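PDB 5CGZ: 4-oxalmesaconate hydratase from Pseudomonas putida, which catalyses the zinc-dependent hydration of 4-carboxy-2-hydroxymuconate, the enol form of oxalomesaconate, to 4-carboxy-4-hydroxy-2-oxoadipate in the gallate degradation pathway. Local coordinates for residues M32-E44 and G75-M88. Numbering follows the deposited sequence.
Sequences MHVVCLSFGERGE and GASVEFFDIGDYPM. With ZN (zinc ion), chain C.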
# COMPACT_ATOMS: atom_id res chain seq x y z
N MET A 32 19.87 28.86 -7.85
CA MET A 32 19.56 27.47 -8.15
C MET A 32 20.82 26.75 -8.59
O MET A 32 21.49 27.18 -9.52
CB MET A 32 18.48 27.39 -9.23
CG MET A 32 17.13 28.01 -8.82
SD MET A 32 16.42 27.23 -7.35
CE MET A 32 16.37 25.50 -7.87
N HIS A 33 21.13 25.64 -7.92
CA HIS A 33 22.29 24.82 -8.29
C HIS A 33 21.88 23.41 -8.69
O HIS A 33 21.08 22.76 -8.00
CB HIS A 33 23.30 24.75 -7.15
CG HIS A 33 24.57 24.05 -7.52
ND1 HIS A 33 25.39 24.49 -8.54
CD2 HIS A 33 25.14 22.92 -7.04
CE1 HIS A 33 26.42 23.67 -8.65
NE2 HIS A 33 26.30 22.71 -7.75
N VAL A 34 22.44 22.93 -9.79
CA VAL A 34 22.16 21.59 -10.30
C VAL A 34 23.41 20.72 -10.22
O VAL A 34 24.48 21.10 -10.70
CB VAL A 34 21.66 21.64 -11.75
CG1 VAL A 34 21.45 20.23 -12.31
CG2 VAL A 34 20.37 22.44 -11.83
N VAL A 35 23.28 19.55 -9.60
CA VAL A 35 24.29 18.51 -9.71
C VAL A 35 23.81 17.43 -10.68
O VAL A 35 22.77 16.81 -10.46
CB VAL A 35 24.61 17.85 -8.36
CG1 VAL A 35 25.55 16.66 -8.57
CG2 VAL A 35 25.22 18.84 -7.38
N CYS A 36 24.57 17.21 -11.76
CA CYS A 36 24.36 16.08 -12.65
C CYS A 36 25.34 14.98 -12.31
O CYS A 36 26.54 15.12 -12.53
CB CYS A 36 24.53 16.49 -14.11
SG CYS A 36 23.41 17.76 -14.68
N LEU A 37 24.84 13.87 -11.78
CA LEU A 37 25.73 12.82 -11.30
C LEU A 37 26.47 12.15 -12.46
O LEU A 37 27.63 11.75 -12.33
CB LEU A 37 24.95 11.78 -10.48
CG LEU A 37 24.33 12.30 -9.18
CD1 LEU A 37 23.40 11.25 -8.56
CD2 LEU A 37 25.40 12.72 -8.18
N SER A 38 25.79 12.04 -13.60
CA SER A 38 26.39 11.48 -14.81
C SER A 38 25.84 12.22 -16.01
O SER A 38 25.04 13.14 -15.85
CB SER A 38 26.10 9.97 -14.92
OG SER A 38 24.77 9.76 -15.38
N PHE A 39 26.26 11.85 -17.21
CA PHE A 39 25.78 12.53 -18.41
C PHE A 39 24.71 11.73 -19.16
O PHE A 39 24.22 12.19 -20.19
CB PHE A 39 26.95 12.82 -19.36
CG PHE A 39 27.98 13.77 -18.80
CD1 PHE A 39 27.80 15.14 -18.88
CD2 PHE A 39 29.13 13.28 -18.20
CE1 PHE A 39 28.75 16.01 -18.38
CE2 PHE A 39 30.09 14.14 -17.68
CZ PHE A 39 29.90 15.51 -17.78
N GLY A 40 24.37 10.55 -18.66
CA GLY A 40 23.48 9.65 -19.39
C GLY A 40 24.15 9.19 -20.68
O GLY A 40 23.49 8.90 -21.68
N GLU A 41 25.48 9.13 -20.63
CA GLU A 41 26.28 8.87 -21.83
C GLU A 41 26.03 7.49 -22.44
O GLU A 41 26.09 7.33 -23.66
CB GLU A 41 27.78 9.06 -21.51
CG GLU A 41 28.36 8.16 -20.39
CD GLU A 41 28.24 8.77 -18.99
OE1 GLU A 41 27.40 9.67 -18.78
OE2 GLU A 41 29.00 8.34 -18.09
N ARG A 42 25.73 6.49 -21.63
CA ARG A 42 25.52 5.14 -22.16
C ARG A 42 24.05 4.79 -22.42
O ARG A 42 23.74 4.10 -23.40
CB ARG A 42 26.13 4.11 -21.21
CG ARG A 42 27.66 4.21 -21.14
CD ARG A 42 28.19 3.90 -19.74
NE ARG A 42 27.87 2.55 -19.31
CZ ARG A 42 28.59 1.47 -19.60
NH1 ARG A 42 29.69 1.59 -20.34
NH2 ARG A 42 28.23 0.28 -19.15
N GLY A 43 23.14 5.26 -21.57
CA GLY A 43 21.74 4.86 -21.69
C GLY A 43 20.73 5.91 -22.11
O GLY A 43 19.57 5.59 -22.32
N GLU A 44 21.15 7.17 -22.21
CA GLU A 44 20.24 8.24 -22.61
C GLU A 44 20.84 9.04 -23.78
O GLU A 44 20.63 10.25 -23.89
CB GLU A 44 19.93 9.17 -21.42
CG GLU A 44 19.26 8.48 -20.21
CD GLU A 44 18.74 9.47 -19.15
OE1 GLU A 44 19.10 10.67 -19.20
OE2 GLU A 44 17.96 9.06 -18.26
N GLY A 75 18.66 29.80 -15.65
CA GLY A 75 19.17 30.64 -14.58
C GLY A 75 19.74 29.84 -13.41
O GLY A 75 19.61 30.24 -12.25
N ALA A 76 20.37 28.71 -13.70
CA ALA A 76 20.98 27.88 -12.66
C ALA A 76 22.46 27.70 -12.91
O ALA A 76 22.92 27.81 -14.04
CB ALA A 76 20.31 26.52 -12.60
N SER A 77 23.21 27.41 -11.85
CA SER A 77 24.56 26.91 -12.03
C SER A 77 24.48 25.39 -12.07
O SER A 77 23.51 24.80 -11.59
CB SER A 77 25.48 27.39 -10.90
OG SER A 77 25.01 26.97 -9.64
N VAL A 78 25.48 24.75 -12.67
CA VAL A 78 25.48 23.29 -12.80
C VAL A 78 26.89 22.72 -12.66
O VAL A 78 27.86 23.31 -13.13
CB VAL A 78 24.88 22.85 -14.16
CG1 VAL A 78 25.65 23.48 -15.31
CG2 VAL A 78 24.86 21.33 -14.28
N GLU A 79 27.00 21.58 -11.97
CA GLU A 79 28.27 20.88 -11.90
C GLU A 79 28.06 19.42 -12.25
O GLU A 79 26.94 18.91 -12.17
CB GLU A 79 28.92 21.03 -10.52
CG GLU A 79 28.25 20.24 -9.41
CD GLU A 79 28.89 20.50 -8.06
OE1 GLU A 79 28.30 21.24 -7.24
OE2 GLU A 79 29.98 19.94 -7.80
N PHE A 80 29.14 18.74 -12.63
CA PHE A 80 29.07 17.39 -13.15
C PHE A 80 29.97 16.43 -12.37
O PHE A 80 31.19 16.56 -12.42
CB PHE A 80 29.46 17.39 -14.64
CG PHE A 80 28.64 18.35 -15.45
CD1 PHE A 80 27.41 17.97 -15.96
CD2 PHE A 80 29.09 19.64 -15.70
CE1 PHE A 80 26.64 18.85 -16.71
CE2 PHE A 80 28.33 20.52 -16.44
CZ PHE A 80 27.10 20.13 -16.95
N PHE A 81 29.39 15.48 -11.64
CA PHE A 81 30.20 14.54 -10.87
C PHE A 81 30.86 13.51 -11.78
O PHE A 81 31.87 12.91 -11.41
CB PHE A 81 29.38 13.80 -9.81
CG PHE A 81 29.17 14.58 -8.54
CD1 PHE A 81 29.34 15.95 -8.51
CD2 PHE A 81 28.80 13.92 -7.37
CE1 PHE A 81 29.14 16.66 -7.33
CE2 PHE A 81 28.60 14.62 -6.20
CZ PHE A 81 28.77 15.99 -6.18
N ASP A 82 30.27 13.28 -12.95
CA ASP A 82 30.79 12.31 -13.92
C ASP A 82 31.10 10.93 -13.32
O ASP A 82 32.23 10.44 -13.45
CB ASP A 82 32.05 12.87 -14.59
CG ASP A 82 32.50 12.04 -15.79
OD1 ASP A 82 31.67 11.35 -16.41
OD2 ASP A 82 33.71 12.08 -16.10
N ILE A 83 30.13 10.29 -12.67
CA ILE A 83 30.39 8.98 -12.07
C ILE A 83 29.94 7.81 -12.94
O ILE A 83 30.13 6.65 -12.57
CB ILE A 83 29.73 8.84 -10.68
CG1 ILE A 83 28.20 8.88 -10.79
CG2 ILE A 83 30.26 9.91 -9.71
CD1 ILE A 83 27.48 8.67 -9.44
N GLY A 84 29.34 8.10 -14.10
CA GLY A 84 28.96 7.05 -15.03
C GLY A 84 27.53 6.55 -14.88
O GLY A 84 27.03 6.40 -13.76
N ASP A 85 26.87 6.27 -16.00
CA ASP A 85 25.50 5.76 -15.99
C ASP A 85 25.44 4.33 -16.54
O ASP A 85 26.39 3.87 -17.17
CB ASP A 85 24.58 6.66 -16.82
CG ASP A 85 24.88 6.57 -18.31
OD1 ASP A 85 26.08 6.48 -18.67
OD2 ASP A 85 23.93 6.57 -19.12
N TYR A 86 24.32 3.65 -16.29
CA TYR A 86 24.05 2.33 -16.87
C TYR A 86 25.22 1.37 -16.82
O TYR A 86 25.71 0.95 -17.86
CB TYR A 86 23.62 2.47 -18.33
CG TYR A 86 22.20 2.92 -18.54
CD1 TYR A 86 21.80 4.20 -18.19
CD2 TYR A 86 21.26 2.07 -19.12
CE1 TYR A 86 20.50 4.63 -18.40
CE2 TYR A 86 19.95 2.49 -19.33
CZ TYR A 86 19.58 3.77 -18.97
OH TYR A 86 18.28 4.20 -19.18
N PRO A 87 25.66 0.98 -15.61
CA PRO A 87 25.04 1.33 -14.33
C PRO A 87 25.72 2.50 -13.64
O PRO A 87 26.95 2.63 -13.66
CB PRO A 87 25.24 0.07 -13.50
CG PRO A 87 26.63 -0.39 -13.94
CD PRO A 87 26.70 -0.05 -15.44
N MET A 88 24.91 3.34 -12.99
CA MET A 88 25.43 4.30 -12.04
C MET A 88 25.70 3.60 -10.71
O MET A 88 24.85 2.87 -10.20
CB MET A 88 24.45 5.46 -11.87
CG MET A 88 25.01 6.64 -11.09
SD MET A 88 23.96 8.10 -11.25
CE MET A 88 22.89 7.86 -9.85
ZN ZN C . 17.76 9.87 -16.49
O HOH W 1 23.98 28.87 -8.07
O HOH W 2 20.06 30.70 -9.77
O HOH W 3 28.20 14.17 -14.76
O HOH W 4 29.14 10.22 -16.07
O HOH W 5 16.07 9.95 -18.32
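Two neighbouring parallel strands of the Rossmann-like sheet, 32-36 and 76-80, pair side by side as the two strands of a beta-alpha-beta crossover. The loop after strand 32-36 runs on to the zinc ligand Glu-44, and the loop after 76-80 packs against it. Strand 76-80 is outermost on this side within the chain. Backbone hydrogen bonds join the strands from Ser-77 N to Met-32 O through to Phe-81 N to Cys-36 O. On one sheet face the His-33 ring is held at both nitrogens: ND1 meets Ser-77 OG at 2.7 Å, and NE2 donates to the anti lone pair of Glu-79 OE1 at 2.5 Å. His-33 CG lies anti to the backbone N (chi1 -174°), which brings the ring across toward these partners. Glu-79 also forms a salt bridge with Arg-104. Val-35 CG1 sits over one face of the Phe-81 ring.

In the loops, the Asp-85 carboxylate receives backbone N-H groups: OD1 takes Arg-42 N at 3.0 Å, and OD2 takes Gly-43 N at 2.9 Å. Arg-42 NE and NH2 both grip Tyr-86 O, in the guanidinium plane, while NH1 pairs with Glu-56. With an alanine here, Tyr-86 O would probably lose both side-chain donors, and Glu-56 this salt bridge. Glu-44 OE2 binds zinc at 2.0 Å, alongside His-10, Asp-13 and His-123. Just before it, Gly-43 CA lies over the Tyr-86 ring, 3.4 Å from its centroid.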